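Local coordinates for FrpC operon protein (Neisseria meningitidis, PDB 5EDF), which binds the RTX protein FrpC and is an iron-regulated, probably lipid-anchored protein with a putative role in adhesion, at residues Ile101-Asp106 with Phe189-Tyr194; Cys108-Thr113 with Gly183-Gly188; Pro131-Tyr136 with Tyr153-Glu158; His149-Ile154 with Ile163-Asn168. One frame throughout, in Å; residues are numbered along the deposited sequence.

Contact 1 of 4, residues Ile101-Asp106 with Phe189-Tyr194; sequences IVIRKD and FTVQYY
Thr-190 pairs with Arg-104 through two backbone bonds. Thr-190 N donates to Arg-104 O at 2.8 Å, and Thr-190 O accepts from Arg-104 N at 3.0 Å. OG1 of Thr-190 sits between its own backbone N and carbonyl carbon (chi1 62°) and rests beside Arg-104 CB at 3.4 Å. One water joins this hydroxyl to Asp-106 OD2, and another joins it to Val-102 O. The carboxylate of Asp-106 also forms a long salt bridge with Arg-104. A second pair of backbone bonds links Val-102 with Gln-192. The strands are antiparallel neighbours inside the large sheet, between strands 61-70 and 178-186. Phe-189 lies on the other face, with Arg-104 O at its ring edge. Phe-189 CD1 meets Ile-103 CG2 at 4.0 Å and Lys-105 CB at 3.9 Å, both obliquely. At the far end Ile-101 uses both branches. Ile-101 CG2 presses on Val-191 CG1 at 3.5 Å, and Ile-101 CG1 runs alongside Tyr-193 CB at 3.8 Å. Helix 205-224 covers this face through Val-215 and Val-223, and His-212 of that helix is hydrogen-bonded to Tyr-193 OH.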
# COMPACT_ATOMS: atom_id res chain seq x y z
N ILE A 101 2.70 -2.69 2.54
CA ILE A 101 3.22 -1.57 1.78
C ILE A 101 4.73 -1.60 1.86
O ILE A 101 5.29 -1.57 2.96
CB ILE A 101 2.64 -0.22 2.28
CG1 ILE A 101 1.10 -0.21 2.16
CG2 ILE A 101 3.31 0.93 1.51
CD1 ILE A 101 0.43 0.90 2.92
N VAL A 102 5.40 -1.72 0.71
CA VAL A 102 6.84 -1.89 0.66
C VAL A 102 7.49 -0.55 0.33
O VAL A 102 7.22 0.04 -0.71
CB VAL A 102 7.25 -3.00 -0.30
CG1 VAL A 102 8.78 -3.11 -0.38
CG2 VAL A 102 6.65 -4.33 0.12
N ILE A 103 8.38 -0.12 1.22
CA ILE A 103 9.05 1.17 1.14
C ILE A 103 10.54 0.95 0.92
O ILE A 103 11.18 0.22 1.69
CB ILE A 103 8.85 1.98 2.42
CG1 ILE A 103 7.38 2.15 2.73
CG2 ILE A 103 9.56 3.36 2.32
CD1 ILE A 103 7.07 2.70 4.13
N ARG A 104 11.09 1.60 -0.10
CA ARG A 104 12.53 1.59 -0.41
C ARG A 104 12.97 3.00 -0.69
O ARG A 104 12.16 3.86 -0.97
CB ARG A 104 12.86 0.74 -1.64
CG ARG A 104 12.48 -0.68 -1.47
CD ARG A 104 12.87 -1.50 -2.69
NE ARG A 104 14.31 -1.70 -2.66
CZ ARG A 104 14.94 -2.83 -2.33
NH1 ARG A 104 14.29 -3.96 -2.08
NH2 ARG A 104 16.25 -2.83 -2.28
N LYS A 105 14.28 3.25 -0.62
CA LYS A 105 14.79 4.55 -1.02
C LYS A 105 15.56 4.43 -2.32
O LYS A 105 16.70 4.03 -2.32
CB LYS A 105 15.62 5.17 0.09
CG LYS A 105 15.94 6.66 -0.15
CD LYS A 105 16.83 7.27 0.88
CE LYS A 105 18.23 6.79 0.74
NZ LYS A 105 18.96 7.64 -0.25
N ASP A 106 14.94 4.88 -3.39
CA ASP A 106 15.50 4.79 -4.75
C ASP A 106 14.96 5.92 -5.58
O ASP A 106 13.87 6.40 -5.34
CB ASP A 106 15.07 3.49 -5.40
CG ASP A 106 15.79 2.29 -4.84
OD1 ASP A 106 17.04 2.36 -4.76
OD2 ASP A 106 15.14 1.26 -4.53
N PHE A 189 11.36 8.19 -1.82
CA PHE A 189 11.10 6.78 -1.55
C PHE A 189 10.26 6.19 -2.65
O PHE A 189 9.47 6.90 -3.29
CB PHE A 189 10.40 6.57 -0.20
CG PHE A 189 11.18 7.10 0.95
CD1 PHE A 189 12.16 6.34 1.52
CD2 PHE A 189 10.97 8.41 1.44
CE1 PHE A 189 12.96 6.87 2.57
CE2 PHE A 189 11.71 8.92 2.50
CZ PHE A 189 12.72 8.15 3.05
N THR A 190 10.41 4.91 -2.91
CA THR A 190 9.44 4.18 -3.71
C THR A 190 8.51 3.44 -2.77
O THR A 190 8.95 2.91 -1.74
CB THR A 190 10.08 3.22 -4.69
OG1 THR A 190 10.82 2.22 -3.99
CG2 THR A 190 11.02 3.95 -5.66
N VAL A 191 7.22 3.48 -3.10
CA VAL A 191 6.18 2.92 -2.23
C VAL A 191 5.28 2.09 -3.13
O VAL A 191 4.64 2.63 -4.05
CB VAL A 191 5.44 4.05 -1.52
CG1 VAL A 191 4.35 3.50 -0.67
CG2 VAL A 191 6.45 4.87 -0.69
N GLN A 192 5.29 0.78 -2.93
CA GLN A 192 4.66 -0.17 -3.85
C GLN A 192 3.80 -1.10 -3.04
O GLN A 192 4.24 -1.67 -2.03
CB GLN A 192 5.72 -0.93 -4.63
CG GLN A 192 6.60 -0.03 -5.49
CD GLN A 192 7.75 -0.70 -6.16
OE1 GLN A 192 7.95 -1.89 -6.06
NE2 GLN A 192 8.56 0.11 -6.85
N TYR A 193 2.56 -1.33 -3.49
CA TYR A 193 1.64 -2.12 -2.70
C TYR A 193 0.47 -2.61 -3.53
O TYR A 193 0.14 -2.03 -4.56
CB TYR A 193 1.17 -1.31 -1.50
CG TYR A 193 0.45 -0.01 -1.77
CD1 TYR A 193 -0.93 0.06 -1.75
CD2 TYR A 193 1.15 1.16 -2.02
CE1 TYR A 193 -1.59 1.26 -1.99
CE2 TYR A 193 0.51 2.36 -2.25
CZ TYR A 193 -0.87 2.41 -2.25
OH TYR A 193 -1.59 3.57 -2.45
N TYR A 194 -0.20 -3.62 -3.02
CA TYR A 194 -1.46 -4.17 -3.50
C TYR A 194 -2.51 -3.88 -2.42
O TYR A 194 -2.58 -4.59 -1.40
CB TYR A 194 -1.35 -5.68 -3.73
CG TYR A 194 -0.41 -6.10 -4.81
CD1 TYR A 194 -0.67 -5.86 -6.13
CD2 TYR A 194 0.79 -6.78 -4.51
CE1 TYR A 194 0.21 -6.23 -7.14
CE2 TYR A 194 1.67 -7.17 -5.51
CZ TYR A 194 1.39 -6.90 -6.82
OH TYR A 194 2.27 -7.30 -7.83
O HOH W 1 9.16 0.09 -2.96
O HOH W 2 11.38 7.82 -5.49
O HOH W 3 12.55 0.78 -5.60

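Contact 2 of 4, residues Cys108-Thr113 with Gly183-Gly188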
# COMPACT_ATOMS: atom_id res chain seq x y z
N CYS A 108 13.01 7.52 -8.49
CA CYS A 108 11.77 7.13 -9.12
C CYS A 108 12.04 6.65 -10.53
O CYS A 108 12.90 7.20 -11.23
CB CYS A 108 10.82 8.31 -9.17
SG CYS A 108 9.15 7.80 -9.55
N SER A 109 11.38 5.57 -10.93
CA SER A 109 11.50 5.11 -12.32
C SER A 109 10.14 4.92 -12.97
O SER A 109 10.01 4.22 -13.98
CB SER A 109 12.39 3.87 -12.41
OG SER A 109 11.91 2.79 -11.65
N LEU A 110 9.12 5.56 -12.41
CA LEU A 110 7.84 5.65 -13.09
C LEU A 110 8.03 6.53 -14.32
O LEU A 110 8.60 7.61 -14.23
CB LEU A 110 6.77 6.24 -12.17
CG LEU A 110 6.46 5.41 -10.91
CD1 LEU A 110 5.34 6.12 -10.17
CD2 LEU A 110 6.11 3.97 -11.19
N SER A 111 7.54 6.04 -15.45
CA SER A 111 7.59 6.75 -16.72
C SER A 111 6.75 8.02 -16.73
O SER A 111 5.54 7.95 -16.45
CB SER A 111 7.08 5.84 -17.82
OG SER A 111 7.27 6.45 -19.08
N THR A 112 7.34 9.16 -17.08
CA THR A 112 6.57 10.40 -17.22
C THR A 112 5.70 10.39 -18.48
O THR A 112 4.88 11.29 -18.67
CB THR A 112 7.49 11.64 -17.28
OG1 THR A 112 8.49 11.45 -18.29
CG2 THR A 112 8.16 11.87 -15.94
N THR A 113 5.87 9.37 -19.33
CA THR A 113 5.06 9.24 -20.55
C THR A 113 4.25 7.94 -20.59
O THR A 113 3.90 7.45 -21.64
CB THR A 113 5.94 9.33 -21.79
OG1 THR A 113 6.90 8.27 -21.77
CG2 THR A 113 6.66 10.70 -21.82
N GLY A 183 2.06 1.63 -7.80
CA GLY A 183 3.45 2.05 -7.75
C GLY A 183 3.54 3.53 -7.55
O GLY A 183 2.83 4.25 -8.23
N SER A 184 4.39 4.01 -6.67
CA SER A 184 4.49 5.43 -6.42
C SER A 184 5.86 5.83 -5.97
O SER A 184 6.68 4.96 -5.56
CB SER A 184 3.45 5.84 -5.38
OG SER A 184 3.75 5.31 -4.09
N CYS A 185 6.11 7.13 -6.00
CA CYS A 185 7.35 7.72 -5.50
C CYS A 185 6.94 8.88 -4.62
O CYS A 185 6.17 9.73 -5.05
CB CYS A 185 8.23 8.21 -6.66
SG CYS A 185 8.61 6.82 -7.81
N ILE A 186 7.38 8.83 -3.36
CA ILE A 186 6.98 9.78 -2.33
C ILE A 186 8.25 10.26 -1.65
O ILE A 186 8.91 9.50 -0.95
CB ILE A 186 6.03 9.13 -1.30
CG1 ILE A 186 4.78 8.62 -1.99
CG2 ILE A 186 5.71 10.12 -0.15
CD1 ILE A 186 3.87 7.74 -1.17
N ASN A 187 8.59 11.52 -1.86
CA ASN A 187 9.68 12.16 -1.10
C ASN A 187 11.00 11.38 -1.20
O ASN A 187 11.71 11.27 -0.21
CB ASN A 187 9.31 12.29 0.40
CG ASN A 187 8.24 13.35 0.68
OD1 ASN A 187 7.29 13.53 -0.08
ND2 ASN A 187 8.38 14.03 1.82
N GLY A 188 11.34 10.85 -2.37
CA GLY A 188 12.61 10.12 -2.57
C GLY A 188 12.51 8.62 -2.31
O GLY A 188 13.48 7.87 -2.54
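Cys-108 and Cys-185 are joined by a disulfide, with SG of Cys-108 2.1 Å from SG of Cys-185. The two cysteines come to the bond in different ways. In Cys-108 the sulfur is anti to the backbone N (chi1 -166°), and the CB bond points neither at the strand nor away from it. In Cys-185 the CB bond points toward the loop, and the sulfur is anti to the carbonyl carbon (chi1 -57°). The torsion about the S-S bond is 78°, a right-handed bridge without obvious strain. Leu-110 comes in next to it and also directs its CB toward the strand. Leu-110 CG packs on Cys-185 SG at 4.0 Å. Leu-110 CD1 reaches further along the strand and lies 3.7 Å from Gly-183 O and 3.9 Å from Ser-184 CA. The CB bond of Ser-184 points away from the loop, and its OG is hydrogen-bonded to Val-191 O. The two segments share no hydrogen bond, so the covalent link and the leucine carry the contact. Pro-160 packs against both cysteines, and Ile-162 against Leu-110. Further along the loop, Ser-111 OG accepts from Thr-113 N at 3.2 Å. This is an ST turn, and it leads into helix 114-120. The arrangement is that of a disulfide tying a loop to a sheet strand close to its hairpin turn. Beside it, Leu-110 and Ser-111 join Met-114 and Ile-162 in the pocket that holds a bound azide ion.

Contact 3 of 4, residues Pro131-Tyr136 with Tyr153-Glu158; sequences PEYEAY and YIKKGE
Tyr-133 and Lys-155 form the main bump and hollow of this contact. The lysine runs across one face of the ring. Lys-155 CB stands 3.8 Å from the ring centroid of Tyr-133, 18° off the ring normal, a CH-pi contact. Its CG is anti to the backbone N (chi1 175°) and the chain runs on extended to CE, so Lys-155 CD reaches the hydroxyl end of the ring, 3.5 Å from Tyr-133 OH. The amino group continues past the ring to a salt bridge with Glu-216 and a hydrogen bond to Asn-159 O. The ring edge faces the carbonyl carbon of Tyr-153, and Tyr-133 CD1 also fits against Tyr-153 CB at 3.8 Å. Between these residues the backbone makes a hydrogen-bonded antiparallel pair. Glu-134 N donates to Ile-154 O at 2.8 Å, and Ile-154 N donates to Glu-134 O at 2.9 Å. This is the hairpin of strands 133-138 and 150-155, and the axes of its pieces 133-136 and 153-155 make an angle of 158°. The small side chain of Ala-135 lies low enough for the Tyr-153 ring to lean on it, with Ala-135 CB 3.7 Å from Tyr-153 CD1. On the opposite face Ile-154 crosses toward the Tyr-136 ring, and Ile-154 CD1 meets Tyr-136 CE2 at 4.0 Å. Leu-118 of helix 114-120 packs against both of these side chains. On the Tyr-133 face, Val-209 and His-212 of helix 205-224 pack against that ring. Where the strands part, a water accepts a hydrogen bond from Lys-156 N and donates one to Glu-132 O.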
# COMPACT_ATOMS: atom_id res chain seq x y z
N PRO A 131 -8.24 16.28 -11.02
CA PRO A 131 -7.60 16.75 -12.25
C PRO A 131 -6.12 16.36 -12.38
O PRO A 131 -5.65 16.17 -13.49
CB PRO A 131 -7.79 18.27 -12.19
CG PRO A 131 -8.05 18.57 -10.77
CD PRO A 131 -8.74 17.39 -10.18
N GLU A 132 -5.43 16.22 -11.24
CA GLU A 132 -4.04 15.75 -11.21
C GLU A 132 -3.83 14.27 -11.53
O GLU A 132 -2.69 13.85 -11.69
CB GLU A 132 -3.42 16.09 -9.84
CG GLU A 132 -3.80 15.22 -8.62
CD GLU A 132 -5.15 15.53 -7.95
OE1 GLU A 132 -5.96 16.33 -8.48
OE2 GLU A 132 -5.42 14.93 -6.88
N TYR A 133 -4.90 13.49 -11.60
CA TYR A 133 -4.82 12.15 -12.12
C TYR A 133 -5.39 12.10 -13.51
O TYR A 133 -6.47 12.64 -13.77
CB TYR A 133 -5.61 11.16 -11.26
CG TYR A 133 -4.92 10.70 -10.00
CD1 TYR A 133 -4.24 9.50 -9.96
CD2 TYR A 133 -4.96 11.46 -8.84
CE1 TYR A 133 -3.62 9.08 -8.82
CE2 TYR A 133 -4.33 11.04 -7.69
CZ TYR A 133 -3.65 9.84 -7.69
OH TYR A 133 -3.01 9.41 -6.52
N GLU A 134 -4.68 11.45 -14.41
CA GLU A 134 -5.22 11.06 -15.72
C GLU A 134 -5.83 9.69 -15.56
O GLU A 134 -5.20 8.80 -14.93
CB GLU A 134 -4.11 11.02 -16.78
CG GLU A 134 -3.66 12.42 -17.23
CD GLU A 134 -2.55 12.40 -18.27
OE1 GLU A 134 -2.19 11.30 -18.73
OE2 GLU A 134 -2.04 13.47 -18.64
N ALA A 135 -7.01 9.47 -16.08
CA ALA A 135 -7.72 8.21 -16.02
C ALA A 135 -7.76 7.56 -17.37
O ALA A 135 -7.94 8.23 -18.40
CB ALA A 135 -9.12 8.39 -15.49
N TYR A 136 -7.59 6.24 -17.38
CA TYR A 136 -7.61 5.43 -18.60
C TYR A 136 -8.39 4.15 -18.39
O TYR A 136 -8.42 3.59 -17.27
CB TYR A 136 -6.20 5.04 -19.05
CG TYR A 136 -5.26 6.18 -19.33
CD1 TYR A 136 -5.07 6.66 -20.62
CD2 TYR A 136 -4.63 6.86 -18.29
CE1 TYR A 136 -4.25 7.79 -20.87
CE2 TYR A 136 -3.80 7.96 -18.54
CZ TYR A 136 -3.61 8.41 -19.82
OH TYR A 136 -2.80 9.51 -20.09
N TYR A 153 -5.04 4.96 -13.23
CA TYR A 153 -5.07 6.31 -12.72
C TYR A 153 -3.64 6.75 -12.48
O TYR A 153 -2.95 6.17 -11.64
CB TYR A 153 -5.94 6.41 -11.48
CG TYR A 153 -7.32 5.80 -11.68
CD1 TYR A 153 -8.29 6.47 -12.39
CD2 TYR A 153 -7.64 4.56 -11.17
CE1 TYR A 153 -9.55 5.90 -12.61
CE2 TYR A 153 -8.88 4.00 -11.37
CZ TYR A 153 -9.84 4.68 -12.09
OH TYR A 153 -11.09 4.13 -12.26
N ILE A 154 -3.19 7.78 -13.18
CA ILE A 154 -1.79 8.19 -13.19
C ILE A 154 -1.67 9.62 -12.69
O ILE A 154 -2.27 10.53 -13.25
CB ILE A 154 -1.18 8.09 -14.61
CG1 ILE A 154 -1.29 6.66 -15.10
CG2 ILE A 154 0.25 8.58 -14.61
CD1 ILE A 154 -0.74 6.41 -16.48
N LYS A 155 -0.85 9.83 -11.67
CA LYS A 155 -0.53 11.14 -11.10
C LYS A 155 0.91 11.48 -11.47
O LYS A 155 1.75 10.63 -11.37
CB LYS A 155 -0.67 11.01 -9.56
CG LYS A 155 -0.30 12.20 -8.66
CD LYS A 155 -0.42 11.73 -7.19
CE LYS A 155 -0.35 12.83 -6.19
NZ LYS A 155 1.00 12.90 -5.69
N LYS A 156 1.24 12.72 -11.84
CA LYS A 156 2.66 13.13 -12.04
C LYS A 156 3.13 14.02 -10.88
O LYS A 156 2.98 13.61 -9.75
CB LYS A 156 2.86 13.79 -13.41
CG LYS A 156 2.64 12.84 -14.56
CD LYS A 156 2.56 13.62 -15.85
CE LYS A 156 2.46 12.73 -17.07
NZ LYS A 156 2.76 13.49 -18.32
N GLY A 157 3.70 15.21 -11.10
CA GLY A 157 4.14 16.06 -9.99
C GLY A 157 5.33 15.52 -9.22
O GLY A 157 6.05 14.65 -9.70
N GLU A 158 5.48 16.01 -8.00
CA GLU A 158 6.67 15.72 -7.19
C GLU A 158 6.69 14.26 -6.73
O GLU A 158 7.77 13.68 -6.55
CB GLU A 158 6.69 16.64 -5.95
CG GLU A 158 8.09 17.19 -5.63
CD GLU A 158 8.70 17.98 -6.78
OE1 GLU A 158 7.99 18.84 -7.37
OE2 GLU A 158 9.89 17.76 -7.10
O HOH W 4 -0.31 15.12 -11.92
O HOH W 5 0.38 14.84 -18.27

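Contact 4 of 4, residues His149-Ile154 with Ile163-Asn168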
# COMPACT_ATOMS: atom_id res chain seq x y z
N HIS A 149 -10.92 -6.07 -18.65
CA HIS A 149 -11.29 -4.72 -18.31
C HIS A 149 -10.31 -4.19 -17.26
O HIS A 149 -10.26 -4.74 -16.17
CB HIS A 149 -12.71 -4.70 -17.72
CG HIS A 149 -13.37 -3.36 -17.77
ND1 HIS A 149 -14.57 -3.11 -17.15
CD2 HIS A 149 -13.01 -2.21 -18.39
CE1 HIS A 149 -14.93 -1.86 -17.38
NE2 HIS A 149 -14.00 -1.29 -18.13
N GLU A 150 -9.58 -3.15 -17.60
CA GLU A 150 -8.56 -2.61 -16.70
C GLU A 150 -8.64 -1.11 -16.71
O GLU A 150 -9.05 -0.50 -17.72
CB GLU A 150 -7.17 -3.11 -17.09
CG GLU A 150 -7.24 -4.58 -17.53
CD GLU A 150 -5.97 -5.37 -17.37
OE1 GLU A 150 -4.88 -4.79 -17.56
OE2 GLU A 150 -6.08 -6.58 -17.07
N PHE A 151 -8.33 -0.51 -15.59
CA PHE A 151 -8.31 0.93 -15.39
C PHE A 151 -6.94 1.37 -14.89
O PHE A 151 -6.29 0.64 -14.10
CB PHE A 151 -9.32 1.33 -14.31
CG PHE A 151 -10.72 1.04 -14.65
CD1 PHE A 151 -11.47 1.98 -15.33
CD2 PHE A 151 -11.29 -0.17 -14.33
CE1 PHE A 151 -12.80 1.74 -15.66
CE2 PHE A 151 -12.63 -0.44 -14.67
CZ PHE A 151 -13.39 0.54 -15.34
N TYR A 152 -6.50 2.55 -15.28
CA TYR A 152 -5.29 3.18 -14.81
C TYR A 152 -5.61 4.55 -14.34
O TYR A 152 -6.36 5.26 -15.02
CB TYR A 152 -4.23 3.27 -15.92
CG TYR A 152 -3.78 1.96 -16.50
CD1 TYR A 152 -2.63 1.33 -16.06
CD2 TYR A 152 -4.53 1.32 -17.49
CE1 TYR A 152 -2.23 0.11 -16.60
CE2 TYR A 152 -4.13 0.10 -18.03
CZ TYR A 152 -2.98 -0.50 -17.59
OH TYR A 152 -2.56 -1.67 -18.14
N TYR A 153 -5.04 4.96 -13.23
CA TYR A 153 -5.07 6.31 -12.72
C TYR A 153 -3.64 6.75 -12.48
O TYR A 153 -2.95 6.17 -11.64
CB TYR A 153 -5.94 6.41 -11.48
CG TYR A 153 -7.32 5.80 -11.68
CD1 TYR A 153 -8.29 6.47 -12.39
CD2 TYR A 153 -7.64 4.56 -11.17
CE1 TYR A 153 -9.55 5.90 -12.61
CE2 TYR A 153 -8.88 4.00 -11.37
CZ TYR A 153 -9.84 4.68 -12.09
OH TYR A 153 -11.09 4.13 -12.26
N ILE A 154 -3.19 7.78 -13.18
CA ILE A 154 -1.79 8.19 -13.19
C ILE A 154 -1.67 9.62 -12.69
O ILE A 154 -2.27 10.53 -13.25
CB ILE A 154 -1.18 8.09 -14.61
CG1 ILE A 154 -1.29 6.66 -15.10
CG2 ILE A 154 0.25 8.58 -14.61
CD1 ILE A 154 -0.74 6.41 -16.48
N ILE A 163 -1.90 3.77 -10.42
CA ILE A 163 -2.84 2.87 -9.79
C ILE A 163 -3.48 2.08 -10.92
O ILE A 163 -4.00 2.64 -11.88
CB ILE A 163 -3.93 3.65 -9.04
CG1 ILE A 163 -3.34 4.56 -7.98
CG2 ILE A 163 -4.97 2.63 -8.46
CD1 ILE A 163 -4.39 5.50 -7.28
N THR A 164 -3.41 0.74 -10.86
CA THR A 164 -4.00 -0.14 -11.89
C THR A 164 -5.02 -1.03 -11.24
O THR A 164 -4.76 -1.67 -10.24
CB THR A 164 -2.94 -1.00 -12.58
OG1 THR A 164 -1.84 -0.19 -13.01
CG2 THR A 164 -3.51 -1.76 -13.79
N HIS A 165 -6.23 -1.03 -11.76
CA HIS A 165 -7.37 -1.77 -11.18
C HIS A 165 -7.95 -2.64 -12.27
O HIS A 165 -8.32 -2.12 -13.32
CB HIS A 165 -8.40 -0.75 -10.67
CG HIS A 165 -9.53 -1.33 -9.88
ND1 HIS A 165 -9.34 -2.02 -8.69
CD2 HIS A 165 -10.87 -1.28 -10.07
CE1 HIS A 165 -10.52 -2.39 -8.22
NE2 HIS A 165 -11.46 -1.91 -9.01
N ARG A 166 -8.00 -3.95 -12.08
CA ARG A 166 -8.33 -4.86 -13.16
C ARG A 166 -9.25 -6.00 -12.73
O ARG A 166 -9.19 -6.48 -11.59
CB ARG A 166 -7.06 -5.44 -13.77
CG ARG A 166 -6.12 -6.05 -12.74
CD ARG A 166 -4.95 -6.79 -13.35
NE ARG A 166 -4.30 -6.11 -14.48
CZ ARG A 166 -3.19 -5.38 -14.39
NH1 ARG A 166 -2.58 -5.19 -13.23
NH2 ARG A 166 -2.68 -4.84 -15.49
N ASN A 167 -10.08 -6.46 -13.66
CA ASN A 167 -10.90 -7.62 -13.40
C ASN A 167 -10.09 -8.87 -13.75
O ASN A 167 -9.56 -8.99 -14.84
CB ASN A 167 -12.18 -7.61 -14.24
CG ASN A 167 -13.22 -8.62 -13.74
OD1 ASN A 167 -12.95 -9.42 -12.85
ND2 ASN A 167 -14.42 -8.58 -14.34
N ASN A 168 -9.99 -9.80 -12.81
CA ASN A 168 -9.21 -11.02 -12.99
C ASN A 168 -10.04 -12.19 -13.47
O ASN A 168 -9.51 -13.26 -13.76
CB ASN A 168 -8.53 -11.39 -11.68
CG ASN A 168 -7.50 -10.38 -11.29
OD1 ASN A 168 -6.48 -10.27 -11.95
ND2 ASN A 168 -7.81 -9.59 -10.28
O HOH W 6 -8.94 -7.62 -17.07
O HOH W 7 -0.90 -3.29 -16.40
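Phe-151 with His-165, and Tyr-153 with Ile-163, are hydrogen-bonded antiparallel pairs, and the axes of pieces 150-154 and 163-167 make an angle of 169°. Phe-151 N donates to His-165 O at 2.8 Å, and Asn-167 N reaches His-149 O at 3.0 Å. One face carries a salt bridge between Glu-150 and Arg-166, certain only for one of the arginine's two deposited conformers. In it Arg-166 CG sits between the backbone N and the carbonyl carbon (chi1 52°), and the chain bends at chi3, which brings NE to Glu-150. Gripping side-on, Arg-166 NE points to Glu-150 OE2 at 3.2 Å, and Arg-166 NH2 meets Glu-150 OE1 at 3.0 Å. Both nitrogens meet the oxygens from above the carboxylate plane, and the two flat groups are turned 71° apart. Further along that face, Thr-164 lies beside the Tyr-152 ring. Thr-164 CG2 approaches one side of that ring off-centre and lies 3.6 Å from Tyr-152 CE1. On the other face the Phe-151 ring turns its edge to the strand, with Phe-151 CD2 3.7 Å from His-165 O. Ile-163 CB packs on Tyr-153 CB at 4.2 Å. A water accepts a hydrogen bond from His-149 N and can donate to Asn-167 O. The hairpin lies between strand 133-138, bonded along 150-155, and strand 178-186, bonded along 161-167. Thr-180 OG1 is hydrogen-bonded to His-165 ND1, and Leu-208 of helix 205-224 covers Tyr-153, Ile-163 and His-165.

How the contacts relate
Strand 98-105 enters contact 1 first, and its partner 189-194 follows only after 82 further residues. This is the widest loop of the four, and the other three contacts nest inside it. Contact 2 comes next, as the loop after strand 98-105 is joined to the end of strand 178-186. Contact 3 closes a short loop within contact 2. Contact 4 begins on strand 150-155, where contact 3 ends, also inside the loop of contact 2, and shares Tyr-153 and Ile-154 with contact 3. Contacts 1, 3 and 4 bind strands edge to edge in one antiparallel sheet, while contact 2 ties a loop to it. Lys-156 of contact 3 reaches Thr-112 of contact 2.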